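Local coordinates for glutamate racemase (Francisella tularensis subsp. tularensis, PDB 3OUT), which belongs to the Asp/Glu/hydantoin racemase family, an alpha/beta enzyme of two halves with a small-molecule pocket between them, at residues L20-N25 with L209-M214; C186-I191 with E250-T255. All blocks are in the same frame, centred on the assembly; numbering follows the deposited sequence. Where two conformers were deposited one is given.

Interaction 1: L20-N25 with L209-M214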
loop_
_atom_site.group_PDB
_atom_site.type_symbol
_atom_site.label_atom_id
_atom_site.label_comp_id
_atom_site.label_asym_id
_atom_site.label_seq_id
_atom_site.Cartn_x
_atom_site.Cartn_y
_atom_site.Cartn_z
ATOM N N LEU B 20 -6.889 12.867 16.402
ATOM C CA LEU B 20 -6.083 13.970 16.926
ATOM C C LEU B 20 -6.697 14.502 18.238
ATOM O O LEU B 20 -5.984 15.075 19.055
ATOM C CB LEU B 20 -5.911 15.091 15.888
ATOM C CG LEU B 20 -4.982 14.678 14.750
ATOM C CD1 LEU B 20 -5.141 15.557 13.544
ATOM C CD2 LEU B 20 -3.500 14.696 15.300
ATOM N N THR B 21 -7.998 14.315 18.430
ATOM C CA THR B 21 -8.606 14.695 19.692
ATOM C C THR B 21 -7.983 13.971 20.889
ATOM O O THR B 21 -7.871 14.572 21.968
ATOM C CB THR B 21 -10.109 14.494 19.688
ATOM O OG1 THR B 21 -10.702 15.431 18.773
ATOM C CG2 THR B 21 -10.654 14.683 21.097
ATOM N N ILE B 22 -7.567 12.709 20.709
ATOM C CA ILE B 22 -6.918 11.930 21.797
ATOM C C ILE B 22 -5.587 12.580 22.156
ATOM O O ILE B 22 -5.178 12.596 23.327
ATOM C CB ILE B 22 -6.679 10.447 21.409
ATOM C CG1 ILE B 22 -8.018 9.709 21.345
ATOM C CG2 ILE B 22 -5.689 9.746 22.369
ATOM C CD1 ILE B 22 -8.507 9.181 22.662
ATOM N N VAL B 23 -4.877 13.114 21.158
ATOM C CA VAL B 23 -3.636 13.818 21.432
ATOM C C VAL B 23 -3.905 15.036 22.339
ATOM O O VAL B 23 -3.219 15.256 23.344
ATOM C CB VAL B 23 -2.928 14.222 20.110
ATOM C CG1 VAL B 23 -1.647 14.997 20.420
ATOM C CG2 VAL B 23 -2.590 12.955 19.328
ATOM N N LYS B 24 -4.927 15.804 21.979
ATOM C CA LYS B 24 -5.385 16.946 22.751
ATOM C C LYS B 24 -5.690 16.508 24.214
ATOM O O LYS B 24 -5.238 17.134 25.195
ATOM C CB LYS B 24 -6.595 17.585 22.066
ATOM C CG LYS B 24 -7.270 18.730 22.847
ATOM C CD LYS B 24 -8.679 19.029 22.315
ATOM C CE LYS B 24 -9.738 18.009 22.815
ATOM N NZ LYS B 24 -11.144 18.247 22.296
ATOM N N ASN B 25 -6.429 15.422 24.342
ATOM C CA ASN B 25 -6.842 14.959 25.650
ATOM C C ASN B 25 -5.622 14.574 26.473
ATOM O O ASN B 25 -5.502 14.875 27.580
ATOM C CB ASN B 25 -7.795 13.762 25.545
ATOM C CG ASN B 25 -9.173 14.124 24.993
ATOM O OD1 ASN B 25 -9.665 15.186 25.180
ATOM N ND2 ASN B 25 -9.776 13.196 24.382
ATOM N N LEU B 209 -12.072 11.147 25.930
ATOM C CA LEU B 209 -11.387 11.505 27.166
ATOM C C LEU B 209 -11.280 10.308 28.114
ATOM O O LEU B 209 -10.249 10.111 28.732
ATOM C CB LEU B 209 -12.070 12.694 27.858
ATOM C CG LEU B 209 -11.359 13.197 29.114
ATOM C CD1 LEU B 209 -9.900 13.672 28.880
ATOM C CD2 LEU B 209 -12.259 14.310 29.710
ATOM N N GLN B 210 -12.347 9.525 28.206
ATOM C CA GLN B 210 -12.353 8.295 29.022
ATOM C C GLN B 210 -11.225 7.369 28.587
ATOM O O GLN B 210 -10.499 6.833 29.443
ATOM C CB GLN B 210 -13.690 7.597 28.925
ATOM C CG GLN B 210 -13.816 6.261 29.691
ATOM C CD GLN B 210 -13.796 6.388 31.228
ATOM O OE1 GLN B 210 -13.455 7.419 31.791
ATOM N NE2 GLN B 210 -14.178 5.317 31.900
ATOM N N ALA B 211 -11.048 7.197 27.271
ATOM C CA ALA B 211 -9.931 6.378 26.779
ATOM C C ALA B 211 -8.585 6.928 27.236
ATOM O O ALA B 211 -7.694 6.195 27.695
ATOM C CB ALA B 211 -9.991 6.237 25.176
ATOM N N SER B 212 -8.424 8.247 27.135
ATOM C CA SER B 212 -7.193 8.875 27.620
ATOM C C SER B 212 -6.974 8.654 29.119
ATOM O O SER B 212 -5.863 8.370 29.546
ATOM C CB SER B 212 -7.197 10.354 27.267
ATOM O OG SER B 212 -7.377 10.523 25.864
ATOM N N LYS B 213 -8.040 8.788 29.905
ATOM C CA LYS B 213 -7.972 8.499 31.356
ATOM C C LYS B 213 -7.603 7.067 31.679
ATOM O O LYS B 213 -6.869 6.839 32.643
ATOM C CB LYS B 213 -9.277 8.880 32.022
ATOM C CG LYS B 213 -9.487 10.373 31.963
ATOM C CD LYS B 213 -10.540 10.860 32.891
ATOM C CE LYS B 213 -11.874 10.282 32.668
ATOM N NZ LYS B 213 -12.849 10.857 33.671
HETATM N N MSE B 214 -8.092 6.119 30.875
HETATM C CA MSE B 214 -7.719 4.718 31.034
HETATM C C MSE B 214 -6.212 4.551 30.837
HETATM O O MSE B 214 -5.566 3.798 31.560
HETATM C CB MSE B 214 -8.541 3.795 30.107
HETATM C CG MSE B 214 -9.979 3.684 30.537
HETATM SE SE MSE B 214 -10.947 2.638 29.225
HETATM C CE MSE B 214 -12.285 1.858 30.433
#

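Interaction 2: C186-I191 with E250-T255. With DGL (D-glutamic acid), chain E.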
loop_
_atom_site.group_PDB
_atom_site.type_symbol
_atom_site.label_atom_id
_atom_site.label_comp_id
_atom_site.label_asym_id
_atom_site.label_seq_id
_atom_site.Cartn_x
_atom_site.Cartn_y
_atom_site.Cartn_z
ATOM N N CYS B 186 -17.801 7.382 16.677
ATOM C CA CYS B 186 -16.839 7.767 15.652
ATOM C C CYS B 186 -16.165 9.031 16.129
ATOM O O CYS B 186 -16.818 9.939 16.658
ATOM C CB CYS B 186 -17.558 7.999 14.351
ATOM S SG CYS B 186 -16.574 8.664 12.944
ATOM N N THR B 187 -14.862 9.115 15.939
ATOM C CA THR B 187 -14.096 10.283 16.402
ATOM C C THR B 187 -14.635 11.632 15.907
ATOM O O THR B 187 -14.437 12.671 16.573
ATOM C CB THR B 187 -12.624 10.213 15.909
ATOM O OG1 THR B 187 -12.596 10.000 14.492
ATOM C CG2 THR B 187 -11.899 9.107 16.538
ATOM N N HIS B 188 -15.233 11.621 14.715
ATOM C CA HIS B 188 -15.651 12.858 14.068
ATOM C C HIS B 188 -16.927 13.450 14.671
ATOM O O HIS B 188 -17.169 14.642 14.530
ATOM C CB HIS B 188 -15.876 12.605 12.586
ATOM C CG HIS B 188 -14.620 12.413 11.814
ATOM N ND1 HIS B 188 -13.608 11.560 12.206
ATOM C CD2 HIS B 188 -14.208 12.990 10.662
ATOM C CE1 HIS B 188 -12.641 11.603 11.301
ATOM N NE2 HIS B 188 -12.988 12.453 10.348
ATOM N N TYR B 189 -17.750 12.610 15.293
ATOM C CA TYR B 189 -19.141 13.012 15.579
ATOM C C TYR B 189 -19.266 14.057 16.693
ATOM O O TYR B 189 -20.207 14.848 16.633
ATOM C CB TYR B 189 -20.047 11.820 15.847
ATOM C CG TYR B 189 -20.127 10.789 14.727
ATOM C CD1 TYR B 189 -19.551 11.000 13.450
ATOM C CD2 TYR B 189 -20.823 9.597 14.929
ATOM C CE1 TYR B 189 -19.631 10.007 12.472
ATOM C CE2 TYR B 189 -20.922 8.656 13.965
ATOM C CZ TYR B 189 -20.361 8.874 12.722
ATOM O OH TYR B 189 -20.454 7.865 11.789
ATOM N N PRO B 190 -18.385 14.038 17.712
ATOM C CA PRO B 190 -18.502 15.113 18.735
ATOM C C PRO B 190 -18.419 16.553 18.175
ATOM O O PRO B 190 -18.981 17.460 18.788
ATOM C CB PRO B 190 -17.357 14.795 19.699
ATOM C CG PRO B 190 -17.175 13.284 19.592
ATOM C CD PRO B 190 -17.366 13.048 18.112
ATOM N N ILE B 191 -17.772 16.774 17.028
ATOM C CA ILE B 191 -17.754 18.091 16.358
ATOM C C ILE B 191 -19.127 18.647 16.102
ATOM O O ILE B 191 -19.316 19.874 16.181
ATOM C CB ILE B 191 -17.024 17.985 14.963
ATOM C CG1 ILE B 191 -15.538 17.716 15.213
ATOM C CG2 ILE B 191 -17.240 19.243 14.039
ATOM C CD1 ILE B 191 -14.742 18.956 15.706
ATOM N N GLU B 250 -6.071 20.166 12.518
ATOM C CA GLU B 250 -5.900 21.099 13.624
ATOM C C GLU B 250 -7.242 21.559 14.169
ATOM O O GLU B 250 -7.296 21.972 15.325
ATOM C CB GLU B 250 -4.963 22.248 13.241
ATOM C CG GLU B 250 -3.545 21.733 13.051
ATOM C CD GLU B 250 -2.530 22.827 12.726
ATOM O OE1 GLU B 250 -2.891 24.027 12.620
ATOM O OE2 GLU B 250 -1.358 22.457 12.557
HETATM N N MSE B 251 -8.314 21.410 13.388
HETATM C CA MSE B 251 -9.710 21.583 13.917
HETATM C C MSE B 251 -9.974 20.592 15.065
HETATM O O MSE B 251 -10.569 20.967 16.068
HETATM C CB MSE B 251 -10.758 21.450 12.809
HETATM C CG MSE B 251 -12.191 21.678 13.243
HETATM SE SE MSE B 251 -13.530 21.358 11.871
HETATM C CE MSE B 251 -13.408 19.401 11.594
ATOM N N PHE B 252 -9.451 19.368 14.950
ATOM C CA PHE B 252 -9.594 18.351 15.994
ATOM C C PHE B 252 -8.571 18.525 17.077
ATOM O O PHE B 252 -8.889 18.318 18.246
ATOM C CB PHE B 252 -9.470 16.932 15.404
ATOM C CG PHE B 252 -10.697 16.494 14.657
ATOM C CD1 PHE B 252 -10.804 16.691 13.308
ATOM C CD2 PHE B 252 -11.765 15.927 15.322
ATOM C CE1 PHE B 252 -11.912 16.307 12.600
ATOM C CE2 PHE B 252 -12.906 15.534 14.607
ATOM C CZ PHE B 252 -12.977 15.742 13.252
ATOM N N LEU B 253 -7.339 18.855 16.701
ATOM C CA LEU B 253 -6.227 18.914 17.683
ATOM C C LEU B 253 -6.355 20.152 18.558
ATOM O O LEU B 253 -6.026 20.123 19.726
ATOM C CB LEU B 253 -4.873 18.938 16.971
ATOM C CG LEU B 253 -3.623 18.976 17.875
ATOM C CD1 LEU B 253 -3.581 17.770 18.818
ATOM C CD2 LEU B 253 -2.390 19.004 16.999
ATOM N N GLN B 254 -6.819 21.255 17.986
ATOM C CA GLN B 254 -6.998 22.520 18.737
ATOM C C GLN B 254 -5.681 23.214 19.093
ATOM O O GLN B 254 -5.635 24.106 19.965
ATOM C CB GLN B 254 -7.904 22.329 19.971
ATOM C CG GLN B 254 -9.299 21.802 19.597
ATOM C CD GLN B 254 -10.344 21.959 20.688
ATOM O OE1 GLN B 254 -10.076 22.502 21.758
ATOM N NE2 GLN B 254 -11.536 21.452 20.433
ATOM N N THR B 255 -4.615 22.815 18.398
ATOM C CA THR B 255 -3.308 23.429 18.510
ATOM C C THR B 255 -2.500 23.021 17.262
ATOM O O THR B 255 -2.929 22.145 16.511
ATOM C CB THR B 255 -2.595 23.005 19.815
ATOM O OG1 THR B 255 -1.574 23.950 20.141
ATOM C CG2 THR B 255 -1.977 21.618 19.694
HETATM N N DGL E . -11.215 8.228 10.520
HETATM C CA DGL E . -12.554 7.607 10.228
HETATM C C DGL E . -12.509 6.835 8.941
HETATM O O DGL E . -11.397 6.502 8.472
HETATM C CB DGL E . -13.032 6.634 11.299
HETATM C CG DGL E . -13.038 7.186 12.732
HETATM C CD DGL E . -13.760 6.319 13.745
HETATM O OE1 DGL E . -14.427 5.343 13.357
HETATM O OE2 DGL E . -13.681 6.667 14.957
HETATM O OXT DGL E . -13.574 6.466 8.388
#

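Interaction 1: L20-N25 with L209-M214
Ile22 and Asn25 on one helix meet Ala211, Ser212 and Leu209 on the other. The two short helical segments approach to 9.1 Å between axes and cross at -55°. The backbones come nearest at Asn25 and Leu209, whose CA atoms are 5.9 Å apart.

The apolar part is made by the delta methyl of Ile22. Its CD1 lies 4.1 Å from CB of Ala211 and also rests against the hydroxyl of Ser212, 3.7 Å from OG. With CG1 anti to the carbonyl carbon (chi1 -71°), the longer branch of Ile22 reaches across to the other helix. Further along, CB of Asn25 makes a van der Waals contact with CD1 of Leu209 at 3.9 Å. These two side chains run at a slant to each other.

The polar groups here pack without bonding across the interface. OG of Ser212 sits 3.3 Å from CB of Asn25, but it is hydrogen-bonded to the carbonyl O of Ser208, one turn earlier in its own helix. The chi1 of -56° keeps this hydroxyl beside the backbone N, where it can turn back to that carbonyl. A buried serine is thereby satisfied within its own helix. The amide ND2 of Asn25 is 3.4 Å from the backbone N of Leu209. Both are donors, so this is a close approach only.

The site is mostly buried, with Leu209 at its exposed margin. This is helix-helix packing on the half built round the six-stranded parallel sheet. Helix 20-29 follows strand 10-14 of that sheet. Helix 208-221 comes after strand 203-205 of the four-stranded sheet and leads on to strand 234-238 of the six-stranded one. Ala211 also packs on Val100 and Ala103 of helix 100-106. Leu20 and Val23 lean instead on helix 245-253.

Interaction 2: C186-I191 with E250-T255
Phe252 turns an edge of its ring toward one face of His188. This edge-to-face pair has centroids 5.1 Å apart and planes at 55°. Atom CZ of Phe252 leads, 4.0 Å from CD2 of His188 and offset toward the rim of the imidazole. Phe252 has CG anti to its carbonyl carbon (chi1 -76°), which swings the ring tip toward the 186-191 loop.

Ile191 crosses Phe252 steeply. Its CG1 is 3.5 Å from CE2 of Phe252, and its CD1 lies over one face of that ring. The same methyl, CD1 of Ile191, meets CE of selenomethionine Met251 more loosely, at 4.3 Å.

The imidazole is gripped at both nitrogens. ND1 of His188 donates to OG1 of Thr187 at 2.9 Å, with the oxygen close to the ring plane. NE2 is hydrogen-bonded to Glu154. Together these fix the rotation of the ring that Phe252 packs against. Thr187 holds OG1 between its backbone N and carbonyl carbon (chi1 52°), facing the histidine.

The backbone N of Thr187 gives a nearly straight bond to OE2 of the bound D-glutamic acid, 2.9 Å away. Cys186 to Tyr189 form a type I turn just after strand 181-184. This is a ligand-binding loop of the racemase fold: Cys186, Thr187 and His188 line the D-glutamic acid pocket, and Phe252 backs the histidine.

In the fold
From the N terminus the chain enters helix 20-29, the first half of interaction 1. It then adds three strands to the six-stranded sheet and three of the four strands of the other. The loop 186-191 follows, before helix 208-221 closes interaction 1 after 183 intervening residues. Interaction 2 closes later, when helix 245-253 comes back to that loop over 58 residues. The segments alternate along the chain, so the two contacts cross rather than nest. Interaction 1 sets helix 208-221, on the way back to the six-stranded sheet, against helix 20-29. Interaction 2 links the two halves. The contacts also touch, O of Leu20 packing 3.6 Å from CD1 of Leu253.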